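Local coordinates for peptidyl tryptophan dihydroxylase (Pseudomonas putida, PDB 7CTQ), which probably uses its FAD cofactor to dihydroxylate a peptidyl tryptophan, a step essential for making the tryptophylquinone cofactor of quinohemoprotein amine dehydrogenase, at residues 350-363 with 373-385. Residues are numbered along the deposited sequence; the frame is centred on the assembly and turned at random.
Sequences HVAADWSAVRVERR and EAEVVVTADQPLG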
loop_
_atom_site.group_PDB
_atom_site.type_symbol
_atom_site.label_atom_id
_atom_site.label_comp_id
_atom_site.label_asym_id
_atom_site.label_seq_id
_atom_site.Cartn_x
_atom_site.Cartn_y
_atom_site.Cartn_z
ATOM N N HIS A 350 -11.189 -9.643 11.857
ATOM C CA HIS A 350 -11.278 -9.287 13.271
ATOM C C HIS A 350 -11.130 -10.565 14.091
ATOM O O HIS A 350 -12.015 -11.425 14.072
ATOM C CB HIS A 350 -12.591 -8.571 13.586
ATOM C CG HIS A 350 -12.577 -7.837 14.894
ATOM N ND1 HIS A 350 -13.540 -6.914 15.244
ATOM C CD2 HIS A 350 -11.713 -7.894 15.938
ATOM C CE1 HIS A 350 -13.270 -6.433 16.447
ATOM N NE2 HIS A 350 -12.167 -7.012 16.890
ATOM N N VAL A 351 -10.010 -10.693 14.799
ATOM C CA VAL A 351 -9.731 -11.914 15.543
ATOM C C VAL A 351 -10.595 -11.967 16.802
ATOM O O VAL A 351 -11.023 -10.935 17.342
ATOM C CB VAL A 351 -8.233 -11.993 15.892
ATOM C CG1 VAL A 351 -7.922 -11.019 16.959
ATOM C CG2 VAL A 351 -7.836 -13.377 16.366
ATOM N N ALA A 352 -10.843 -13.184 17.281
ATOM C CA ALA A 352 -11.611 -13.384 18.503
ATOM C C ALA A 352 -10.808 -12.975 19.735
ATOM O O ALA A 352 -9.591 -13.167 19.790
ATOM C CB ALA A 352 -12.028 -14.853 18.613
ATOM N N ALA A 353 -11.499 -12.425 20.735
ATOM C CA ALA A 353 -10.864 -12.057 21.994
ATOM C C ALA A 353 -10.387 -13.291 22.759
ATOM O O ALA A 353 -10.940 -14.387 22.638
ATOM C CB ALA A 353 -11.829 -11.250 22.874
ATOM N N ASP A 354 -9.351 -13.092 23.569
ATOM C CA ASP A 354 -8.870 -14.122 24.488
ATOM C C ASP A 354 -8.248 -13.379 25.668
ATOM O O ASP A 354 -7.041 -13.110 25.681
ATOM C CB ASP A 354 -7.873 -15.066 23.828
ATOM C CG ASP A 354 -7.431 -16.202 24.757
ATOM O OD1 ASP A 354 -7.833 -16.222 25.947
ATOM O OD2 ASP A 354 -6.681 -17.080 24.288
ATOM N N TRP A 355 -9.086 -13.067 26.662
ATOM C CA TRP A 355 -8.608 -12.286 27.793
ATOM C C TRP A 355 -7.485 -13.002 28.523
ATOM O O TRP A 355 -6.574 -12.348 29.040
ATOM C CB TRP A 355 -9.744 -11.966 28.764
ATOM C CG TRP A 355 -9.243 -11.174 29.932
ATOM C CD1 TRP A 355 -9.042 -11.622 31.202
ATOM C CD2 TRP A 355 -8.811 -9.805 29.914
ATOM N NE1 TRP A 355 -8.540 -10.609 31.987
ATOM C CE2 TRP A 355 -8.390 -9.483 31.220
ATOM C CE3 TRP A 355 -8.754 -8.821 28.925
ATOM C CZ2 TRP A 355 -7.922 -8.213 31.566
ATOM C CZ3 TRP A 355 -8.290 -7.556 29.265
ATOM C CH2 TRP A 355 -7.881 -7.265 30.577
ATOM N N SER A 356 -7.519 -14.339 28.546
ATOM C CA SER A 356 -6.490 -15.106 29.242
ATOM C C SER A 356 -5.105 -14.883 28.644
ATOM O O SER A 356 -4.101 -15.020 29.350
ATOM C CB SER A 356 -6.847 -16.602 29.227
ATOM O OG SER A 356 -6.615 -17.189 27.955
ATOM N N ALA A 357 -5.030 -14.515 27.364
ATOM C CA ALA A 357 -3.770 -14.328 26.660
ATOM C C ALA A 357 -3.279 -12.882 26.654
ATOM O O ALA A 357 -2.217 -12.615 26.080
ATOM C CB ALA A 357 -3.908 -14.815 25.207
ATOM N N VAL A 358 -4.015 -11.949 27.268
ATOM C CA VAL A 358 -3.639 -10.536 27.235
ATOM C C VAL A 358 -2.369 -10.321 28.050
ATOM O O VAL A 358 -2.213 -10.872 29.148
ATOM C CB VAL A 358 -4.795 -9.675 27.773
ATOM C CG1 VAL A 358 -4.318 -8.296 28.097
ATOM C CG2 VAL A 358 -5.969 -9.644 26.779
ATOM N N ARG A 359 -1.448 -9.515 27.522
ATOM C CA ARG A 359 -0.166 -9.316 28.185
ATOM C C ARG A 359 0.163 -7.834 28.277
ATOM O O ARG A 359 -0.058 -7.078 27.323
ATOM C CB ARG A 359 0.963 -10.060 27.441
ATOM C CG ARG A 359 0.883 -11.585 27.546
ATOM C CD ARG A 359 2.100 -12.270 26.918
ATOM N NE ARG A 359 3.362 -11.826 27.509
ATOM C CZ ARG A 359 4.045 -12.483 28.445
ATOM N NH1 ARG A 359 3.603 -13.634 28.925
ATOM N NH2 ARG A 359 5.182 -11.977 28.903
ATOM N N VAL A 360 0.701 -7.429 29.426
ATOM C CA VAL A 360 1.306 -6.109 29.579
ATOM C C VAL A 360 2.774 -6.230 29.189
ATOM O O VAL A 360 3.518 -7.031 29.771
ATOM C CB VAL A 360 1.164 -5.581 31.011
ATOM C CG1 VAL A 360 1.977 -4.329 31.160
ATOM C CG2 VAL A 360 -0.309 -5.319 31.360
ATOM N N GLU A 361 3.188 -5.455 28.197
ATOM C CA GLU A 361 4.554 -5.486 27.702
ATOM C C GLU A 361 4.982 -4.072 27.342
ATOM O O GLU A 361 4.157 -3.225 26.993
ATOM C CB GLU A 361 4.703 -6.408 26.465
ATOM C CG GLU A 361 4.579 -7.896 26.768
ATOM C CD GLU A 361 4.877 -8.776 25.559
ATOM O OE1 GLU A 361 4.319 -9.888 25.489
ATOM O OE2 GLU A 361 5.663 -8.365 24.679
ATOM N N ARG A 362 6.290 -3.834 27.432
ATOM C CA ARG A 362 6.886 -2.584 26.981
ATOM C C ARG A 362 7.099 -2.654 25.467
ATOM O O ARG A 362 7.800 -3.542 24.976
ATOM C CB ARG A 362 8.206 -2.347 27.721
ATOM C CG ARG A 362 8.608 -0.895 27.871
ATOM C CD ARG A 362 9.870 -0.771 28.727
ATOM N NE ARG A 362 9.812 -1.695 29.849
ATOM C CZ ARG A 362 10.669 -2.687 30.074
ATOM N NH1 ARG A 362 11.686 -2.906 29.250
ATOM N NH2 ARG A 362 10.497 -3.466 31.134
ATOM N N ARG A 363 6.488 -1.739 24.731
ATOM C CA ARG A 363 6.460 -1.790 23.279
ATOM C C ARG A 363 6.635 -0.382 22.744
ATOM O O ARG A 363 6.441 0.591 23.481
ATOM C CB ARG A 363 5.139 -2.384 22.756
ATOM C CG ARG A 363 4.870 -3.820 23.200
ATOM C CD ARG A 363 5.810 -4.808 22.520
ATOM N NE ARG A 363 5.362 -6.194 22.704
ATOM C CZ ARG A 363 4.543 -6.816 21.856
ATOM N NH1 ARG A 363 4.092 -6.163 20.788
ATOM N NH2 ARG A 363 4.177 -8.076 22.065
ATOM N N GLU A 373 8.831 4.410 24.126
ATOM C CA GLU A 373 8.527 3.079 24.601
ATOM C C GLU A 373 7.641 3.245 25.825
ATOM O O GLU A 373 7.852 4.164 26.621
ATOM C CB GLU A 373 9.816 2.328 24.938
ATOM C CG GLU A 373 9.687 0.841 25.024
ATOM C CD GLU A 373 10.937 0.196 25.611
ATOM O OE1 GLU A 373 11.583 0.837 26.469
ATOM O OE2 GLU A 373 11.268 -0.944 25.216
ATOM N N ALA A 374 6.634 2.386 25.960
ATOM C CA ALA A 374 5.760 2.465 27.121
ATOM C C ALA A 374 5.159 1.098 27.357
ATOM O O ALA A 374 5.122 0.255 26.460
ATOM C CB ALA A 374 4.650 3.516 26.940
ATOM N N GLU A 375 4.722 0.874 28.593
ATOM C CA GLU A 375 3.927 -0.305 28.899
ATOM C C GLU A 375 2.592 -0.180 28.178
ATOM O O GLU A 375 1.870 0.804 28.359
ATOM C CB GLU A 375 3.723 -0.448 30.406
ATOM C CG GLU A 375 4.975 -0.920 31.144
ATOM C CD GLU A 375 4.654 -1.678 32.426
ATOM O OE1 GLU A 375 5.581 -2.285 33.000
ATOM O OE2 GLU A 375 3.477 -1.662 32.866
ATOM N N VAL A 376 2.289 -1.146 27.320
ATOM C CA VAL A 376 1.027 -1.175 26.595
ATOM C C VAL A 376 0.388 -2.518 26.887
ATOM O O VAL A 376 0.999 -3.399 27.490
ATOM C CB VAL A 376 1.210 -0.971 25.074
ATOM C CG1 VAL A 376 1.952 0.346 24.801
ATOM C CG2 VAL A 376 1.983 -2.139 24.488
ATOM N N VAL A 377 -0.857 -2.672 26.459
ATOM C CA VAL A 377 -1.590 -3.918 26.666
ATOM C C VAL A 377 -1.687 -4.641 25.326
ATOM O O VAL A 377 -2.268 -4.111 24.376
ATOM C CB VAL A 377 -2.974 -3.664 27.267
ATOM C CG1 VAL A 377 -3.705 -4.999 27.438
ATOM C CG2 VAL A 377 -2.825 -2.923 28.605
ATOM N N VAL A 378 -1.076 -5.834 25.243
ATOM C CA VAL A 378 -1.046 -6.631 24.022
ATOM C C VAL A 378 -2.213 -7.607 24.070
ATOM O O VAL A 378 -2.397 -8.317 25.065
ATOM C CB VAL A 378 0.290 -7.378 23.879
ATOM C CG1 VAL A 378 0.260 -8.373 22.694
ATOM C CG2 VAL A 378 1.445 -6.373 23.717
ATOM N N THR A 379 -3.013 -7.620 23.009
ATOM C CA THR A 379 -4.208 -8.446 22.928
ATOM C C THR A 379 -4.220 -9.217 21.612
ATOM O O THR A 379 -3.443 -8.942 20.688
ATOM C CB THR A 379 -5.487 -7.600 23.019
ATOM O OG1 THR A 379 -5.690 -6.923 21.772
ATOM C CG2 THR A 379 -5.424 -6.587 24.166
ATOM N N ALA A 380 -5.151 -10.172 21.526
ATOM C CA ALA A 380 -5.338 -10.921 20.289
ATOM C C ALA A 380 -5.607 -9.988 19.110
ATOM O O ALA A 380 -5.040 -10.166 18.026
ATOM C CB ALA A 380 -6.486 -11.924 20.464
ATOM N N ASP A 381 -6.460 -8.975 19.306
ATOM C CA ASP A 381 -6.837 -8.083 18.218
ATOM C C ASP A 381 -5.795 -7.007 17.958
ATOM O O ASP A 381 -5.761 -6.458 16.852
ATOM C CB ASP A 381 -8.190 -7.427 18.508
ATOM C CG ASP A 381 -8.651 -6.507 17.387
ATOM O OD1 ASP A 381 -8.664 -6.956 16.216
ATOM O OD2 ASP A 381 -8.986 -5.332 17.679
ATOM N N GLN A 382 -4.948 -6.700 18.940
ATOM C CA GLN A 382 -3.888 -5.699 18.798
ATOM C C GLN A 382 -2.547 -6.328 19.165
ATOM O O GLN A 382 -2.053 -6.148 20.286
ATOM C CB GLN A 382 -4.185 -4.475 19.665
ATOM C CG GLN A 382 -5.665 -4.107 19.742
ATOM C CD GLN A 382 -6.039 -3.031 18.740
ATOM O OE1 GLN A 382 -5.171 -2.423 18.119
ATOM N NE2 GLN A 382 -7.340 -2.803 18.565
ATOM N N PRO A 383 -1.938 -7.086 18.250
ATOM C CA PRO A 383 -0.618 -7.675 18.541
ATOM C C PRO A 383 0.453 -6.632 18.861
ATOM O O PRO A 383 1.469 -6.976 19.470
ATOM C CB PRO A 383 -0.264 -8.429 17.246
ATOM C CG PRO A 383 -1.454 -8.334 16.360
ATOM C CD PRO A 383 -2.312 -7.218 16.832
ATOM N N LEU A 384 0.264 -5.381 18.452
ATOM C CA LEU A 384 1.265 -4.341 18.659
ATOM C C LEU A 384 0.977 -3.521 19.908
ATOM O O LEU A 384 1.780 -2.659 20.278
ATOM C CB LEU A 384 1.348 -3.440 17.413
ATOM C CG LEU A 384 1.770 -4.166 16.118
ATOM C CD1 LEU A 384 2.213 -3.204 15.012
ATOM C CD2 LEU A 384 2.858 -5.204 16.352
ATOM N N GLY A 385 -0.142 -3.775 20.565
ATOM C CA GLY A 385 -0.429 -3.196 21.860
ATOM C C GLY A 385 -1.287 -1.953 21.769
ATOM O O GLY A 385 -1.271 -1.217 20.778
HETATM O O HOH W 1 -5.653 -11.382 23.767
HETATM O O HOH W 2 8.425 -1.344 32.216
HETATM O O HOH W 3 4.934 -3.742 19.421
HETATM O O HOH W 4 2.708 -9.460 20.070
#
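Arg359 pairs with Val378, Glu361 with Val376 and Arg363 with Ala374 in an antiparallel beta hairpin, made by strands 359-367 and 370-378. Each pair exchanges two backbone hydrogen bonds.

On the side of Glu361 and Val378, Arg363 carries most of the polar side-chain contacts. Its chain bends at chi2 (-71°), and the guanidinium lies across Val378, whose CG2 sits 3.6 Å from Arg363 CZ, over the centre of one face. Arg363 NH1 donates to Pro383 O at 3.0 Å. At the guanidinium edge, Arg363 NE and NH2 both grip Glu361 OE2, each at 3.0 Å. Glu361 OE1 takes Arg359 NE, which completes a salt-bridge network. Replacing Arg363 by an alanine is likely to leave Glu361 OE2 without its charged partner, Pro383 O without this donor and Val378 CG2 uncovered.

The other face of the sheet carries the non-hydrogen-bonded pairs, Val360 with Val377 and Arg362 with Glu375. Just before the strand, Val358 sets CG1 against Val377 CG1 at 3.4 Å, tighter than usual carbon contact. Val360 and Val377 both pack against Val398 of helix 395-402. Glu375 OE2 forms a salt bridge with Arg399, while water 2 links Glu375 OE1 to Arg362 NE.

The run before the hairpin meets the residues after it: Val351 CG1 lies 3.2 Å from Ala380 O. Water 1 donates to Asp354 O and accepts from Ala380 N, 2.6 Å away.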